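Local coordinates for enoyl-CoA hydratase/isomerase family protein (PDB 3L3S) that probably acts as a hydro-lyase of the crotonase superfamily, like the enoyl-CoA hydratases of fatty acid metabolism, at residues Ala95-Leu100 / Leu120-Ala125; Val153-Val158 / Ala182-Arg187; Leu30-Ile35 / Thr87-Ala92. All blocks are in the same frame, centred on the assembly; numbering follows the deposited sequence.

Interaction 1 of 3, residues Ala95-Leu100 / Leu120-Ala125; sequences ALMLDL and LQLMAA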
loop_
_atom_site.group_PDB
_atom_site.type_symbol
_atom_site.label_atom_id
_atom_site.label_comp_id
_atom_site.label_asym_id
_atom_site.label_seq_id
_atom_site.Cartn_x
_atom_site.Cartn_y
_atom_site.Cartn_z
ATOM N N ALA B 95 0.149 9.390 -22.348
ATOM C CA ALA B 95 1.467 10.029 -22.474
ATOM C C ALA B 95 1.589 11.251 -21.561
ATOM O O ALA B 95 2.667 11.527 -21.035
ATOM C CB ALA B 95 1.748 10.412 -23.928
ATOM N N LEU B 96 0.468 11.950 -21.359
ATOM C CA LEU B 96 0.402 13.129 -20.490
ATOM C C LEU B 96 0.498 12.696 -19.031
ATOM O O LEU B 96 1.368 13.174 -18.285
ATOM C CB LEU B 96 -0.904 13.901 -20.723
ATOM C CG LEU B 96 -1.433 14.880 -19.660
ATOM C CD1 LEU B 96 -0.610 16.153 -19.612
ATOM C CD2 LEU B 96 -2.890 15.190 -19.939
HETATM N N MSE B 97 -0.339 11.726 -18.673
HETATM C CA MSE B 97 -0.415 11.202 -17.313
HETATM C C MSE B 97 0.871 10.554 -16.827
HETATM O O MSE B 97 1.199 10.646 -15.646
HETATM C CB MSE B 97 -1.584 10.232 -17.186
HETATM C CG MSE B 97 -2.925 10.826 -17.551
HETATM SE SE MSE B 97 -3.441 12.267 -16.399
HETATM C CE MSE B 97 -5.081 12.823 -17.308
ATOM N N LEU B 98 1.625 9.978 -17.767
ATOM C CA LEU B 98 2.909 9.334 -17.487
ATOM C C LEU B 98 3.918 10.426 -17.145
ATOM O O LEU B 98 4.465 10.445 -16.038
ATOM C CB LEU B 98 3.400 8.551 -18.713
ATOM C CG LEU B 98 3.736 7.057 -18.613
ATOM C CD1 LEU B 98 4.248 6.556 -19.968
ATOM C CD2 LEU B 98 4.758 6.785 -17.510
ATOM N N ASP B 99 4.067 11.374 -18.074
ATOM C CA ASP B 99 4.960 12.538 -17.957
ATOM C C ASP B 99 4.708 13.379 -16.700
ATOM O O ASP B 99 5.642 13.939 -16.136
ATOM C CB ASP B 99 4.773 13.457 -19.173
ATOM C CG ASP B 99 5.696 13.129 -20.329
ATOM O OD1 ASP B 99 6.324 12.040 -20.361
ATOM O OD2 ASP B 99 5.786 13.988 -21.226
ATOM N N LEU B 100 3.435 13.477 -16.306
ATOM C CA LEU B 100 2.992 14.233 -15.136
ATOM C C LEU B 100 3.322 13.537 -13.811
ATOM O O LEU B 100 3.684 14.197 -12.829
ATOM C CB LEU B 100 1.487 14.536 -15.247
ATOM C CG LEU B 100 0.803 15.336 -14.132
ATOM C CD1 LEU B 100 1.403 16.736 -14.047
ATOM C CD2 LEU B 100 -0.695 15.388 -14.353
ATOM N N LEU B 120 -10.285 12.127 -12.309
ATOM C CA LEU B 120 -9.753 11.601 -11.055
ATOM C C LEU B 120 -8.312 11.134 -11.306
ATOM O O LEU B 120 -7.475 11.225 -10.425
ATOM C CB LEU B 120 -10.619 10.458 -10.516
ATOM C CG LEU B 120 -10.269 9.844 -9.155
ATOM C CD1 LEU B 120 -10.245 10.897 -8.058
ATOM C CD2 LEU B 120 -11.262 8.768 -8.836
ATOM N N GLN B 121 -8.035 10.715 -12.541
ATOM C CA GLN B 121 -6.707 10.270 -12.976
ATOM C C GLN B 121 -5.694 11.424 -12.940
ATOM O O GLN B 121 -4.582 11.247 -12.446
ATOM C CB GLN B 121 -6.797 9.695 -14.396
ATOM C CG GLN B 121 -5.483 9.307 -15.060
ATOM C CD GLN B 121 -5.662 8.634 -16.408
ATOM O OE1 GLN B 121 -6.719 8.725 -17.048
ATOM N NE2 GLN B 121 -4.625 7.939 -16.844
ATOM N N LEU B 122 -6.110 12.594 -13.439
ATOM C CA LEU B 122 -5.293 13.816 -13.488
ATOM C C LEU B 122 -4.850 14.202 -12.093
ATOM O O LEU B 122 -3.683 14.548 -11.863
ATOM C CB LEU B 122 -6.101 14.977 -14.091
ATOM C CG LEU B 122 -5.410 16.334 -14.325
ATOM C CD1 LEU B 122 -4.417 16.235 -15.479
ATOM C CD2 LEU B 122 -6.456 17.413 -14.615
HETATM N N MSE B 123 -5.803 14.099 -11.171
HETATM C CA MSE B 123 -5.601 14.400 -9.766
HETATM C C MSE B 123 -4.686 13.322 -9.157
HETATM O O MSE B 123 -3.708 13.645 -8.490
HETATM C CB MSE B 123 -6.955 14.415 -9.056
HETATM C CG MSE B 123 -6.928 15.041 -7.694
HETATM SE SE MSE B 123 -8.118 14.147 -6.444
HETATM C CE MSE B 123 -7.103 12.493 -6.416
ATOM N N ALA B 124 -4.986 12.057 -9.452
ATOM C CA ALA B 124 -4.210 10.923 -8.963
ATOM C C ALA B 124 -2.774 10.909 -9.482
ATOM O O ALA B 124 -1.888 10.428 -8.789
ATOM C CB ALA B 124 -4.904 9.624 -9.289
ATOM N N ALA B 125 -2.553 11.494 -10.665
ATOM C CA ALA B 125 -1.223 11.578 -11.286
ATOM C C ALA B 125 -0.356 12.672 -10.655
ATOM O O ALA B 125 0.861 12.680 -10.827
ATOM C CB ALA B 125 -1.342 11.791 -12.793
#

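Interaction 2 of 3, residues Val153-Val158 / Ala182-Arg187; sequences VAVSRV and AGLINR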
loop_
_atom_site.group_PDB
_atom_site.type_symbol
_atom_site.label_atom_id
_atom_site.label_comp_id
_atom_site.label_asym_id
_atom_site.label_seq_id
_atom_site.Cartn_x
_atom_site.Cartn_y
_atom_site.Cartn_z
ATOM N N VAL B 153 -5.363 3.103 -13.407
ATOM C CA VAL B 153 -3.910 2.916 -13.387
ATOM C C VAL B 153 -3.281 3.899 -12.392
ATOM O O VAL B 153 -2.589 3.476 -11.466
ATOM C CB VAL B 153 -3.288 3.076 -14.804
ATOM C CG1 VAL B 153 -1.763 3.028 -14.757
ATOM C CG2 VAL B 153 -3.786 1.984 -15.712
ATOM N N ALA B 154 -3.577 5.184 -12.557
ATOM C CA ALA B 154 -3.052 6.216 -11.670
ATOM C C ALA B 154 -3.681 6.143 -10.278
ATOM O O ALA B 154 -2.978 6.336 -9.283
ATOM C CB ALA B 154 -3.246 7.601 -12.273
ATOM N N VAL B 155 -4.978 5.809 -10.216
ATOM C CA VAL B 155 -5.713 5.677 -8.946
ATOM C C VAL B 155 -5.190 4.491 -8.107
ATOM O O VAL B 155 -5.011 4.627 -6.895
ATOM C CB VAL B 155 -7.267 5.563 -9.166
ATOM C CG1 VAL B 155 -8.004 5.439 -7.841
ATOM C CG2 VAL B 155 -7.795 6.789 -9.886
ATOM N N SER B 156 -4.889 3.368 -8.771
ATOM C CA SER B 156 -4.363 2.167 -8.110
ATOM C C SER B 156 -2.998 2.365 -7.460
ATOM O O SER B 156 -2.562 1.537 -6.666
ATOM C CB SER B 156 -4.285 0.999 -9.079
ATOM O OG SER B 156 -3.401 1.300 -10.149
ATOM N N ARG B 157 -2.329 3.461 -7.816
ATOM C CA ARG B 157 -1.031 3.771 -7.247
ATOM C C ARG B 157 -1.127 4.608 -5.984
ATOM O O ARG B 157 -0.169 4.658 -5.210
ATOM C CB ARG B 157 -0.119 4.434 -8.284
ATOM C CG ARG B 157 0.858 3.459 -8.976
ATOM C CD ARG B 157 0.134 2.365 -9.749
ATOM N NE ARG B 157 1.037 1.537 -10.540
ATOM C CZ ARG B 157 0.655 0.545 -11.349
ATOM N NH1 ARG B 157 -0.630 0.228 -11.492
ATOM N NH2 ARG B 157 1.573 -0.130 -12.028
ATOM N N VAL B 158 -2.294 5.217 -5.748
ATOM C CA VAL B 158 -2.488 6.070 -4.575
ATOM C C VAL B 158 -3.445 5.563 -3.481
ATOM O O VAL B 158 -3.562 6.192 -2.429
ATOM C CB VAL B 158 -2.810 7.556 -4.971
ATOM C CG1 VAL B 158 -1.672 8.152 -5.836
ATOM C CG2 VAL B 158 -4.167 7.678 -5.671
ATOM N N ALA B 182 -8.391 6.966 2.569
ATOM C CA ALA B 182 -7.880 6.032 1.568
ATOM C C ALA B 182 -6.524 6.432 0.981
ATOM O O ALA B 182 -5.813 5.590 0.433
ATOM C CB ALA B 182 -8.905 5.847 0.452
ATOM N N GLY B 183 -6.187 7.714 1.090
ATOM C CA GLY B 183 -4.940 8.223 0.553
ATOM C C GLY B 183 -5.087 8.785 -0.844
ATOM O O GLY B 183 -4.111 8.874 -1.579
ATOM N N LEU B 184 -6.310 9.154 -1.211
ATOM C CA LEU B 184 -6.607 9.720 -2.528
ATOM C C LEU B 184 -6.232 11.200 -2.528
ATOM O O LEU B 184 -5.817 11.738 -3.552
ATOM C CB LEU B 184 -8.081 9.487 -2.866
ATOM C CG LEU B 184 -8.717 9.684 -4.244
ATOM C CD1 LEU B 184 -7.912 8.986 -5.360
ATOM C CD2 LEU B 184 -10.137 9.141 -4.191
ATOM N N ILE B 185 -6.378 11.838 -1.363
ATOM C CA ILE B 185 -5.999 13.237 -1.157
ATOM C C ILE B 185 -5.106 13.300 0.088
ATOM O O ILE B 185 -5.086 12.351 0.877
ATOM C CB ILE B 185 -7.226 14.196 -1.017
ATOM C CG1 ILE B 185 -8.229 13.654 0.010
ATOM C CG2 ILE B 185 -7.849 14.449 -2.391
ATOM C CD1 ILE B 185 -9.369 14.572 0.375
ATOM N N ASN B 186 -4.393 14.413 0.267
ATOM C CA ASN B 186 -3.477 14.597 1.399
ATOM C C ASN B 186 -4.056 15.220 2.669
ATOM O O ASN B 186 -3.672 14.827 3.779
ATOM C CB ASN B 186 -2.252 15.406 0.969
ATOM C CG ASN B 186 -1.376 14.666 -0.026
ATOM O OD1 ASN B 186 -0.416 13.987 0.352
ATOM N ND2 ASN B 186 -1.700 14.793 -1.305
ATOM N N ARG B 187 -4.957 16.195 2.509
ATOM C CA ARG B 187 -5.567 16.895 3.638
ATOM C C ARG B 187 -6.875 17.546 3.210
ATOM O O ARG B 187 -7.022 17.940 2.055
ATOM C CB ARG B 187 -4.591 17.962 4.165
ATOM C CG ARG B 187 -4.812 18.432 5.591
ATOM C CD ARG B 187 -3.655 19.323 6.059
ATOM N NE ARG B 187 -3.918 19.877 7.390
ATOM C CZ ARG B 187 -3.226 20.860 7.965
ATOM N NH1 ARG B 187 -2.195 21.426 7.343
ATOM N NH2 ARG B 187 -3.601 21.314 9.154
#

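Interaction 3 of 3, residues Leu30-Ile35 / Thr87-Ala92; sequences LSRAMI and TDLFEA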
loop_
_atom_site.group_PDB
_atom_site.type_symbol
_atom_site.label_atom_id
_atom_site.label_comp_id
_atom_site.label_asym_id
_atom_site.label_seq_id
_atom_site.Cartn_x
_atom_site.Cartn_y
_atom_site.Cartn_z
ATOM N N LEU B 30 -11.354 16.884 -20.617
ATOM C CA LEU B 30 -10.089 16.478 -21.201
ATOM C C LEU B 30 -10.334 16.024 -22.638
ATOM O O LEU B 30 -10.367 14.825 -22.943
ATOM C CB LEU B 30 -9.420 15.375 -20.370
ATOM C CG LEU B 30 -8.909 15.791 -18.989
ATOM C CD1 LEU B 30 -8.636 14.586 -18.143
ATOM C CD2 LEU B 30 -7.667 16.637 -19.095
ATOM N N SER B 31 -10.591 17.005 -23.508
ATOM C CA SER B 31 -10.778 16.759 -24.937
ATOM C C SER B 31 -9.363 16.564 -25.509
ATOM O O SER B 31 -8.376 16.716 -24.775
ATOM C CB SER B 31 -11.474 17.955 -25.602
ATOM O OG SER B 31 -10.722 19.150 -25.489
ATOM N N ARG B 32 -9.247 16.241 -26.796
ATOM C CA ARG B 32 -7.930 16.043 -27.399
ATOM C C ARG B 32 -7.103 17.335 -27.392
ATOM O O ARG B 32 -5.899 17.304 -27.120
ATOM C CB ARG B 32 -8.070 15.446 -28.804
ATOM C CG ARG B 32 -6.754 15.055 -29.486
ATOM C CD ARG B 32 -5.901 14.065 -28.673
ATOM N NE ARG B 32 -4.539 13.998 -29.199
ATOM C CZ ARG B 32 -3.548 14.813 -28.846
ATOM N NH1 ARG B 32 -3.744 15.765 -27.945
ATOM N NH2 ARG B 32 -2.359 14.688 -29.413
ATOM N N ALA B 33 -7.788 18.468 -27.557
ATOM C CA ALA B 33 -7.154 19.786 -27.569
ATOM C C ALA B 33 -6.747 20.250 -26.167
ATOM O O ALA B 33 -5.843 21.069 -26.027
ATOM C CB ALA B 33 -8.087 20.811 -28.223
HETATM N N MSE B 34 -7.427 19.723 -25.145
HETATM C CA MSE B 34 -7.144 20.057 -23.746
HETATM C C MSE B 34 -5.935 19.256 -23.267
HETATM O O MSE B 34 -5.071 19.788 -22.566
HETATM C CB MSE B 34 -8.372 19.797 -22.853
HETATM C CG MSE B 34 -8.172 20.031 -21.347
HETATM SE SE MSE B 34 -7.825 21.875 -20.813
HETATM C CE MSE B 34 -9.635 22.348 -20.291
ATOM N N ILE B 35 -5.872 17.990 -23.678
ATOM C CA ILE B 35 -4.767 17.094 -23.343
ATOM C C ILE B 35 -3.477 17.641 -23.970
ATOM O O ILE B 35 -2.448 17.684 -23.308
ATOM C CB ILE B 35 -5.064 15.648 -23.822
ATOM C CG1 ILE B 35 -6.174 15.041 -22.955
ATOM C CG2 ILE B 35 -3.802 14.762 -23.778
ATOM C CD1 ILE B 35 -6.872 13.854 -23.577
ATOM N N THR B 87 -8.128 5.984 -30.318
ATOM C CA THR B 87 -6.787 5.427 -30.143
ATOM C C THR B 87 -5.777 6.567 -29.966
ATOM O O THR B 87 -4.875 6.473 -29.137
ATOM C CB THR B 87 -6.403 4.513 -31.340
ATOM O OG1 THR B 87 -7.356 3.443 -31.444
ATOM C CG2 THR B 87 -5.023 3.903 -31.161
ATOM N N ASP B 88 -5.975 7.656 -30.706
ATOM C CA ASP B 88 -5.113 8.838 -30.625
ATOM C C ASP B 88 -5.355 9.559 -29.291
ATOM O O ASP B 88 -4.401 9.993 -28.634
ATOM C CB ASP B 88 -5.392 9.775 -31.815
ATOM C CG ASP B 88 -4.681 11.110 -31.695
ATOM O OD1 ASP B 88 -3.478 11.181 -32.014
ATOM O OD2 ASP B 88 -5.324 12.079 -31.246
ATOM N N LEU B 89 -6.631 9.627 -28.898
ATOM C CA LEU B 89 -7.084 10.276 -27.666
ATOM C C LEU B 89 -6.476 9.652 -26.414
ATOM O O LEU B 89 -5.812 10.345 -25.652
ATOM C CB LEU B 89 -8.628 10.255 -27.578
ATOM C CG LEU B 89 -9.380 10.832 -26.367
ATOM C CD1 LEU B 89 -9.247 12.342 -26.293
ATOM C CD2 LEU B 89 -10.846 10.452 -26.452
ATOM N N PHE B 90 -6.663 8.343 -26.258
ATOM C CA PHE B 90 -6.155 7.603 -25.107
ATOM C C PHE B 90 -4.630 7.476 -25.015
ATOM O O PHE B 90 -4.079 7.568 -23.912
ATOM C CB PHE B 90 -6.844 6.239 -24.993
ATOM C CG PHE B 90 -8.339 6.322 -24.793
ATOM C CD1 PHE B 90 -8.911 7.294 -23.943
ATOM C CD2 PHE B 90 -9.193 5.450 -25.483
ATOM C CE1 PHE B 90 -10.323 7.398 -23.790
ATOM C CE2 PHE B 90 -10.605 5.538 -25.340
ATOM C CZ PHE B 90 -11.168 6.519 -24.493
ATOM N N GLU B 91 -3.954 7.304 -26.163
ATOM C CA GLU B 91 -2.484 7.211 -26.204
ATOM C C GLU B 91 -1.839 8.546 -25.819
ATOM O O GLU B 91 -0.791 8.574 -25.154
ATOM C CB GLU B 91 -1.982 6.749 -27.582
ATOM C CG GLU B 91 -2.078 5.227 -27.800
ATOM C CD GLU B 91 -1.881 4.768 -29.253
ATOM O OE1 GLU B 91 -2.059 3.556 -29.496
ATOM O OE2 GLU B 91 -1.566 5.586 -30.152
ATOM N N ALA B 92 -2.510 9.642 -26.183
ATOM C CA ALA B 92 -2.039 10.988 -25.863
ATOM C C ALA B 92 -2.362 11.313 -24.413
ATOM O O ALA B 92 -1.604 12.032 -23.754
ATOM C CB ALA B 92 -2.665 12.002 -26.777
#

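Interaction 1 of 3, residues Ala95-Leu100 / Leu120-Ala125
Met-97, a selenomethionine here, reaches across from helix 84-101 to lie against helix 118-124 between the side chains of Gln-121 and Leu-122. Its SE sits 3.8 Å from CA of Leu-122, and its terminal CE meets CD1 of Leu-122 at 3.9 Å, the two side chains crossing at about a right angle. Nearer the backbone, CG of Met-97 lies 3.4 Å from NE2 of Gln-121, a van der Waals contact. The bend at chi2 (-63°) places SE against the neighbouring helix, and the chain continues extended to CE. A turn further on, CD2 of Leu-100 touches CD1 of Leu-122 and, also at 4.0 Å, CB of Ala-125. Both helices belong to the crotonase core. Over residues 95-100 and 120-124 the axes run 22° from parallel and approach to 10.1 Å; Ala-125, with its small side chain, lies where the backbones come closest. Gln-121 is extended, with CG anti to the backbone N (chi1 174°), and its NE2 is hydrogen-bonded to Tyr-232 OH of the second subunit, whose side chain also packs on Met-97. Gln-121 also packs on Pro-151 and Ala-154 of helix 150-155, while Leu-30 packs against Met-97 and Thr-107 against Leu-100.

Interaction 2 of 3, residues Val153-Val158 / Ala182-Arg187
Val-158 and Leu-184 meet at an angle through one methyl each, CG2 of Val-158 lying 4.0 Å from CD1 of Leu-184. The valine is turned so that CG2 falls between its backbone N and carbonyl carbon, and from there this branch faces the leucine. The same CD1 of Leu-184 is approached by CG1 of Val-155 at 4.3 Å, which places the leucine methyl against two valines, Val-155 and Val-158. With CG anti to the backbone N (chi1 -168°), Leu-184 directs its end toward them although its CB bond does not itself point at the 153-158 segment. Gly-183 precedes it as the C-prime residue of a Schellman motif that ends helix 176-182: Leu-184 N bonds to Ala-179 O and Gly-183 N to Leu-180 O. The positive phi of the glycine (94°) turns the chain out of the helix toward strand 187-188 of the crotonase sheet. The carbonyl O of Gly-183 lies 3.9 Å from CB of Val-158. Met-123 and Ile-159 also pack on Leu-184, Leu-120 lies on Val-155, and Arg-162 of the third subunit packs on Val-158.

Interaction 3 of 3, residues Leu30-Ile35 / Thr87-Ala92
OD2 of Asp-88 receives the NE-H of Arg-32 in a salt bridge of 2.9 Å, bent to 140° at the hydrogen. The carboxylate oxygen lies close to the guanidinium plane, whereas the arginine nitrogen approaches on the syn side but 34° out of the carboxylate plane; the two flat groups are inclined by 26°. Arg-32 reaches this position because its chain bends at chi2, which brings CD to 3.3 Å from the same OD2 of Asp-88. One face of the guanidinium rests on Ala-92, whose CB lies 3.6 Å from CZ of Arg-32, over the centre of the group. The charged pair thus bridges the start of helix 32-45 and helix 84-101, two helices of the crotonase fold, with Ser-31 as N-cap of the former and its OG accepting a weak bond from Met-34 N. Inward from the salt bridge the contact becomes apolar. CD1 of Leu-89 touches CD1 of Ile-35 at 3.9 Å, the side chains meeting at about a right angle, and also packs near N and CB of Arg-32. Ile-35 sends its other branch toward the next turn, CG2 lying 3.5 Å from Ala-92 O and 4.2 Å from Ala-92 CB. His-67, Cys-93 and Leu-96 also touch Ile-35, and Lys-70 packs on Arg-32. Phe-90, whose CB bond points away from segment 30-35, makes edge-to-face stacks with His-67 and with Phe-243 of the second subunit.

Overall arrangement
Helix 84-101 joins interactions 1 and 3, whose centres are about 12 Å apart: CG2 of Ile-35 meets CD2 of Leu-96 at 4.0 Å, and CD1 of Leu-30 lies 4.1 Å from CE of Met-97. Helix 118-124 carries the packing onward to interaction 2, its centre also about 12 Å from that of interaction 1, where CB of Ala-154 touches O of Gln-121 at 3.9 Å and CG1 of Val-158 comes within 3.7 Å of O of Ala-124. Interactions 2 and 3 do not touch, their centres being about 23 Å and their nearest atoms about 10 Å apart. All three border the second subunit, with Tyr-232 of that chain packing on residues of both interactions 1 and 2.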